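Putative glucoamylase (Bacteroides fragilis NCTC 9343, PDB 3EU8) is a putative glucoamylase, probably a glycoside hydrolase that releases glucose from alpha-glucan chains. Local coordinates at residues A[313-318]-A[322-327]; A[304-309]-A[330-335]. All blocks are in the same frame, centred on the assembly; numbering follows the deposited sequence.

Interaction 1 of 2, residues A[313-318]-A[322-327]; sequences LTASYS and YAAHGP
The imidazole of His325 lies with its rim along the 313-318 segment, and Thr314 O, Ser316 OG, Tyr317 O and Ser318 OG all sit near the ring plane. His325 ND1 donates to Thr314 O at 2.8 Å, the carbonyl pointing almost straight at it and only 11° out of the ring plane. On the far side of the ring His325 NE2 pairs with Ser318 OG, also at 2.8 Å; the hydroxyl gets there by standing anti to its own backbone N (chi1 -168°). CE1 faces Ser316 OG, which donates to Tyr317 O and is also bonded to Ser337. Beyond the histidine, a short antiparallel hairpin holds the segments together: Ser316 and Ala323 form a hydrogen-bonded pair, with Ala323 N to Ser316 O at 2.9 Å and the return bond from Ser316 N to Ala323 O at 3.2 Å. The Tyr322 ring lies over the backbone of Ser316, taking Ser316 O against one face, 3.3 Å above its plane, while OH reaches the methyl of Ala315. A water joins Tyr322 OH to Ala315 O. Tyr317 crosses Tyr322 at about a right angle and carries its own hydroxyl to His49. With ND1 donating to a carbonyl, a neutral imidazole would leave NE2 as acceptor for the Ser318 hydroxyl, so the buried ring could be satisfied at both nitrogens without carrying a charge.

Interaction 2 of 2, residues A[304-309]-A[330-335]; sequences KGYGPD and RDDRGV. With EDO (1,2-ethanediol), chain P.
Tyr306 reaches the 330-335 loop with the end of its ring. Its CB points toward that loop, and CG, anti to the carbonyl carbon (chi1 -78°), carries the ring toward Asp332. Along the ring Tyr306 CE2 passes 3.7 Å from Asp332 OD2, and CZ is as far from Asp332 OD1. At the tip Tyr306 OH donates to Asp332 OD1 over 2.7 Å and also packs 3.2 Å from Gly334 CA. The aspartate comes from the opposite direction, its carboxylate plane turned 21° from the ring; OD1 lies at the ring edge, in plane, and takes the phenol proton on its syn lone pair. The same oxygen closes an Asx turn, Asp332 OD1 accepting from Gly334 N at 3.2 Å; this donor stands above the carboxylate plane, 42° out of it. OD2 is bonded to Tyr295 of helix 281-298. A water lies within hydrogen-bonding distance of both Lys304 O and Gly334 O and bridges the loops. At the other end of the 304-309 loop, Asp309 N holds O2 of an ethanediol, probably from the crystallisation liquor. Two donors on OD1 and a second tyrosine on OD2 fix the rotation of this buried carboxylate, and would be expected to stabilise its anionic form.

Overall arrangement
From the N terminus, the chain leaves helix 281-298 and enters the loop 304-309, the first half of interaction 2. It then runs through 313-318, turns tightly, and returns as 322-327, closing the hairpin of interaction 1 with three residues between the segments. Only at 330-335, ahead of helix 338-342, does interaction 2 close, so the hairpin is nested inside the longer loop. The two contacts, with centres about 11 Å apart, touch through Val335, whose side chain packs on His325 and Ser318. Helix 281-298 serves both, its Tyr295 meeting Leu313 and Pro327 as well as Asp332. Together they tie the hairpin and its flanking loops to that helix.

Interaction 1 of 2, residues A[313-318]-A[322-327]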
loop_
_atom_site.group_PDB
_atom_site.type_symbol
_atom_site.label_atom_id
_atom_site.label_comp_id
_atom_site.label_asym_id
_atom_site.label_seq_id
_atom_site.Cartn_x
_atom_site.Cartn_y
_atom_site.Cartn_z
ATOM N N LEU A 313 -4.426 -2.754 -14.242
ATOM C CA LEU A 313 -4.761 -1.345 -14.272
ATOM C C LEU A 313 -5.013 -0.806 -12.855
ATOM O O LEU A 313 -5.822 -1.332 -12.086
ATOM C CB LEU A 313 -5.977 -1.102 -15.175
ATOM C CG LEU A 313 -5.880 -1.610 -16.625
ATOM C CD1 LEU A 313 -7.255 -1.496 -17.339
ATOM C CD2 LEU A 313 -4.778 -0.942 -17.417
ATOM N N THR A 314 -4.282 0.252 -12.528
ATOM C CA THR A 314 -4.392 0.914 -11.238
ATOM C C THR A 314 -3.926 2.384 -11.339
ATOM O O THR A 314 -3.459 2.840 -12.391
ATOM C CB THR A 314 -3.583 0.125 -10.183
ATOM O OG1 THR A 314 -4.003 0.546 -8.888
ATOM C CG2 THR A 314 -2.045 0.346 -10.370
ATOM N N ALA A 315 -4.089 3.131 -10.249
ATOM C CA ALA A 315 -3.590 4.499 -10.182
ATOM C C ALA A 315 -2.045 4.490 -10.296
ATOM O O ALA A 315 -1.357 3.687 -9.659
ATOM C CB ALA A 315 -4.057 5.168 -8.891
ATOM N N SER A 316 -1.506 5.366 -11.150
ATOM C CA SER A 316 -0.081 5.486 -11.387
ATOM C C SER A 316 0.132 6.706 -12.283
ATOM O O SER A 316 -0.840 7.393 -12.716
ATOM C CB SER A 316 0.492 4.243 -12.107
ATOM O OG SER A 316 0.021 4.089 -13.441
ATOM N N TYR A 317 1.401 6.956 -12.580
ATOM C CA TYR A 317 1.749 7.852 -13.657
ATOM C C TYR A 317 1.120 7.339 -14.937
ATOM O O TYR A 317 0.975 6.115 -15.159
ATOM C CB TYR A 317 3.258 7.890 -13.858
ATOM C CG TYR A 317 4.062 8.750 -12.929
ATOM C CD1 TYR A 317 3.647 10.035 -12.578
ATOM C CD2 TYR A 317 5.301 8.296 -12.452
ATOM C CE1 TYR A 317 4.422 10.840 -11.744
ATOM C CE2 TYR A 317 6.091 9.096 -11.624
ATOM C CZ TYR A 317 5.643 10.365 -11.286
ATOM O OH TYR A 317 6.427 11.150 -10.494
ATOM N N SER A 318 0.795 8.281 -15.801
ATOM C CA SER A 318 0.095 8.001 -17.039
ATOM C C SER A 318 0.704 8.837 -18.160
ATOM O O SER A 318 1.426 9.791 -17.893
ATOM C CB SER A 318 -1.381 8.302 -16.881
ATOM O OG SER A 318 -2.095 7.780 -17.988
ATOM N N TYR A 322 -0.748 11.749 -14.440
ATOM C CA TYR A 322 -1.044 10.767 -13.393
ATOM C C TYR A 322 -2.549 10.502 -13.464
ATOM O O TYR A 322 -3.309 11.459 -13.527
ATOM C CB TYR A 322 -0.673 11.312 -11.982
ATOM C CG TYR A 322 -0.908 10.313 -10.868
ATOM C CD1 TYR A 322 -2.198 10.114 -10.323
ATOM C CD2 TYR A 322 0.124 9.499 -10.413
ATOM C CE1 TYR A 322 -2.417 9.177 -9.337
ATOM C CE2 TYR A 322 -0.096 8.551 -9.435
ATOM C CZ TYR A 322 -1.366 8.379 -8.915
ATOM O OH TYR A 322 -1.562 7.435 -7.929
ATOM N N ALA A 323 -2.984 9.231 -13.438
ATOM C CA ALA A 323 -4.415 8.907 -13.583
ATOM C C ALA A 323 -4.776 7.672 -12.784
ATOM O O ALA A 323 -3.949 6.763 -12.642
ATOM C CB ALA A 323 -4.788 8.676 -15.075
ATOM N N ALA A 324 -6.016 7.650 -12.273
ATOM C CA ALA A 324 -6.586 6.470 -11.600
ATOM C C ALA A 324 -7.072 5.437 -12.609
ATOM O O ALA A 324 -8.270 5.222 -12.752
ATOM C CB ALA A 324 -7.763 6.863 -10.675
ATOM N N HIS A 325 -6.151 4.750 -13.275
ATOM C CA HIS A 325 -6.577 3.741 -14.236
ATOM C C HIS A 325 -7.366 2.605 -13.557
ATOM O O HIS A 325 -7.089 2.218 -12.425
ATOM C CB HIS A 325 -5.421 3.136 -14.998
ATOM C CG HIS A 325 -4.389 4.119 -15.443
ATOM N ND1 HIS A 325 -3.169 4.246 -14.799
ATOM C CD2 HIS A 325 -4.377 5.000 -16.476
ATOM C CE1 HIS A 325 -2.447 5.159 -15.433
ATOM N NE2 HIS A 325 -3.153 5.631 -16.448
ATOM N N GLY A 326 -8.322 2.049 -14.283
ATOM C CA GLY A 326 -9.155 0.955 -13.757
ATOM C C GLY A 326 -9.829 0.189 -14.868
ATOM O O GLY A 326 -9.818 0.637 -16.039
ATOM N N PRO A 327 -10.405 -0.988 -14.534
ATOM C CA PRO A 327 -10.973 -1.862 -15.577
ATOM C C PRO A 327 -12.378 -1.410 -16.048
ATOM O O PRO A 327 -13.397 -2.101 -15.824
ATOM C CB PRO A 327 -11.002 -3.214 -14.896
ATOM C CG PRO A 327 -11.272 -2.885 -13.456
ATOM C CD PRO A 327 -10.561 -1.571 -13.191
HETATM O O HOH W 1 0.107 5.392 -7.453
#

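Interaction 2 of 2, residues A[304-309]-A[330-335]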
loop_
_atom_site.group_PDB
_atom_site.type_symbol
_atom_site.label_atom_id
_atom_site.label_comp_id
_atom_site.label_asym_id
_atom_site.label_seq_id
_atom_site.Cartn_x
_atom_site.Cartn_y
_atom_site.Cartn_z
ATOM N N LYS A 304 -2.288 -1.889 -27.565
ATOM C CA LYS A 304 -1.228 -2.800 -27.895
ATOM C C LYS A 304 -0.732 -3.544 -26.630
ATOM O O LYS A 304 -0.522 -2.934 -25.580
ATOM C CB LYS A 304 -0.086 -2.001 -28.580
ATOM C CG LYS A 304 1.195 -2.763 -28.773
ATOM C CD LYS A 304 2.149 -2.117 -29.778
ATOM C CE LYS A 304 3.482 -2.918 -29.831
ATOM N NZ LYS A 304 4.684 -2.166 -30.384
ATOM N N GLY A 305 -0.589 -4.865 -26.732
ATOM C CA GLY A 305 0.113 -5.638 -25.727
ATOM C C GLY A 305 -0.707 -6.144 -24.562
ATOM O O GLY A 305 -0.207 -6.963 -23.791
ATOM N N TYR A 306 -1.954 -5.684 -24.429
ATOM C CA TYR A 306 -2.862 -6.200 -23.383
ATOM C C TYR A 306 -3.148 -7.660 -23.666
ATOM O O TYR A 306 -3.317 -8.046 -24.824
ATOM C CB TYR A 306 -4.202 -5.457 -23.378
ATOM C CG TYR A 306 -4.251 -4.088 -22.741
ATOM C CD1 TYR A 306 -3.120 -3.273 -22.674
ATOM C CD2 TYR A 306 -5.466 -3.590 -22.254
ATOM C CE1 TYR A 306 -3.189 -2.005 -22.128
ATOM C CE2 TYR A 306 -5.560 -2.326 -21.690
ATOM C CZ TYR A 306 -4.398 -1.533 -21.625
ATOM O OH TYR A 306 -4.459 -0.274 -21.080
ATOM N N GLY A 307 -3.240 -8.477 -22.622
ATOM C CA GLY A 307 -3.559 -9.901 -22.794
ATOM C C GLY A 307 -3.292 -10.670 -21.512
ATOM O O GLY A 307 -3.067 -10.073 -20.465
ATOM N N PRO A 308 -3.337 -12.002 -21.579
ATOM C CA PRO A 308 -3.147 -12.841 -20.384
ATOM C C PRO A 308 -1.797 -12.651 -19.692
ATOM O O PRO A 308 -1.684 -12.854 -18.497
ATOM C CB PRO A 308 -3.283 -14.274 -20.938
ATOM C CG PRO A 308 -4.104 -14.126 -22.177
ATOM C CD PRO A 308 -3.635 -12.815 -22.777
ATOM N N ASP A 309 -0.779 -12.278 -20.451
ATOM C CA ASP A 309 0.565 -12.112 -19.924
ATOM C C ASP A 309 0.878 -10.659 -19.622
ATOM O O ASP A 309 1.986 -10.348 -19.224
ATOM C CB ASP A 309 1.589 -12.653 -20.935
ATOM C CG ASP A 309 1.367 -14.136 -21.226
ATOM O OD1 ASP A 309 0.921 -14.862 -20.298
ATOM O OD2 ASP A 309 1.595 -14.562 -22.371
ATOM N N ARG A 330 -13.700 4.089 -19.777
ATOM C CA ARG A 330 -13.527 5.451 -19.283
ATOM C C ARG A 330 -12.184 5.684 -18.602
ATOM O O ARG A 330 -11.585 6.753 -18.740
ATOM C CB ARG A 330 -14.644 5.710 -18.270
ATOM C CG ARG A 330 -14.914 7.139 -17.894
ATOM C CD ARG A 330 -15.962 7.192 -16.769
ATOM N NE ARG A 330 -15.461 6.608 -15.533
ATOM N N ASP A 331 -11.715 4.687 -17.864
ATOM C CA ASP A 331 -10.554 4.835 -17.011
ATOM C C ASP A 331 -9.280 4.225 -17.561
ATOM O O ASP A 331 -8.239 4.240 -16.905
ATOM C CB ASP A 331 -10.849 4.211 -15.654
ATOM C CG ASP A 331 -12.006 4.889 -14.941
ATOM O OD1 ASP A 331 -12.096 6.120 -14.982
ATOM O OD2 ASP A 331 -12.823 4.165 -14.332
ATOM N N ASP A 332 -9.378 3.704 -18.769
ATOM C CA ASP A 332 -8.331 2.959 -19.399
ATOM C C ASP A 332 -7.656 3.903 -20.365
ATOM O O ASP A 332 -8.246 4.263 -21.365
ATOM C CB ASP A 332 -8.985 1.758 -20.126
ATOM C CG ASP A 332 -7.995 0.896 -20.846
ATOM O OD1 ASP A 332 -6.784 1.133 -20.662
ATOM O OD2 ASP A 332 -8.412 -0.012 -21.604
ATOM N N ARG A 333 -6.419 4.289 -20.082
ATOM C CA ARG A 333 -5.646 5.207 -20.943
ATOM C C ARG A 333 -4.537 4.499 -21.722
ATOM O O ARG A 333 -3.654 5.155 -22.275
ATOM C CB ARG A 333 -5.026 6.361 -20.114
ATOM C CG ARG A 333 -6.033 7.265 -19.353
ATOM C CD ARG A 333 -7.141 7.833 -20.279
ATOM N N GLY A 334 -4.577 3.159 -21.797
ATOM C CA GLY A 334 -3.560 2.383 -22.543
ATOM C C GLY A 334 -2.282 2.142 -21.763
ATOM O O GLY A 334 -1.253 1.780 -22.352
ATOM N N VAL A 335 -2.369 2.358 -20.444
ATOM C CA VAL A 335 -1.242 2.309 -19.506
ATOM C C VAL A 335 -1.398 1.103 -18.574
ATOM O O VAL A 335 -2.452 0.953 -17.935
ATOM C CB VAL A 335 -1.170 3.608 -18.650
ATOM C CG1 VAL A 335 -0.165 3.450 -17.495
ATOM C CG2 VAL A 335 -0.845 4.856 -19.570
HETATM C C1 EDO P . 0.270 -10.215 -25.262
HETATM O O1 EDO P . 1.595 -10.309 -25.791
HETATM C C2 EDO P . 0.356 -10.307 -23.750
HETATM O O2 EDO P . -0.616 -11.226 -23.255
HETATM O O HOH W 2 -0.746 0.111 -24.751
#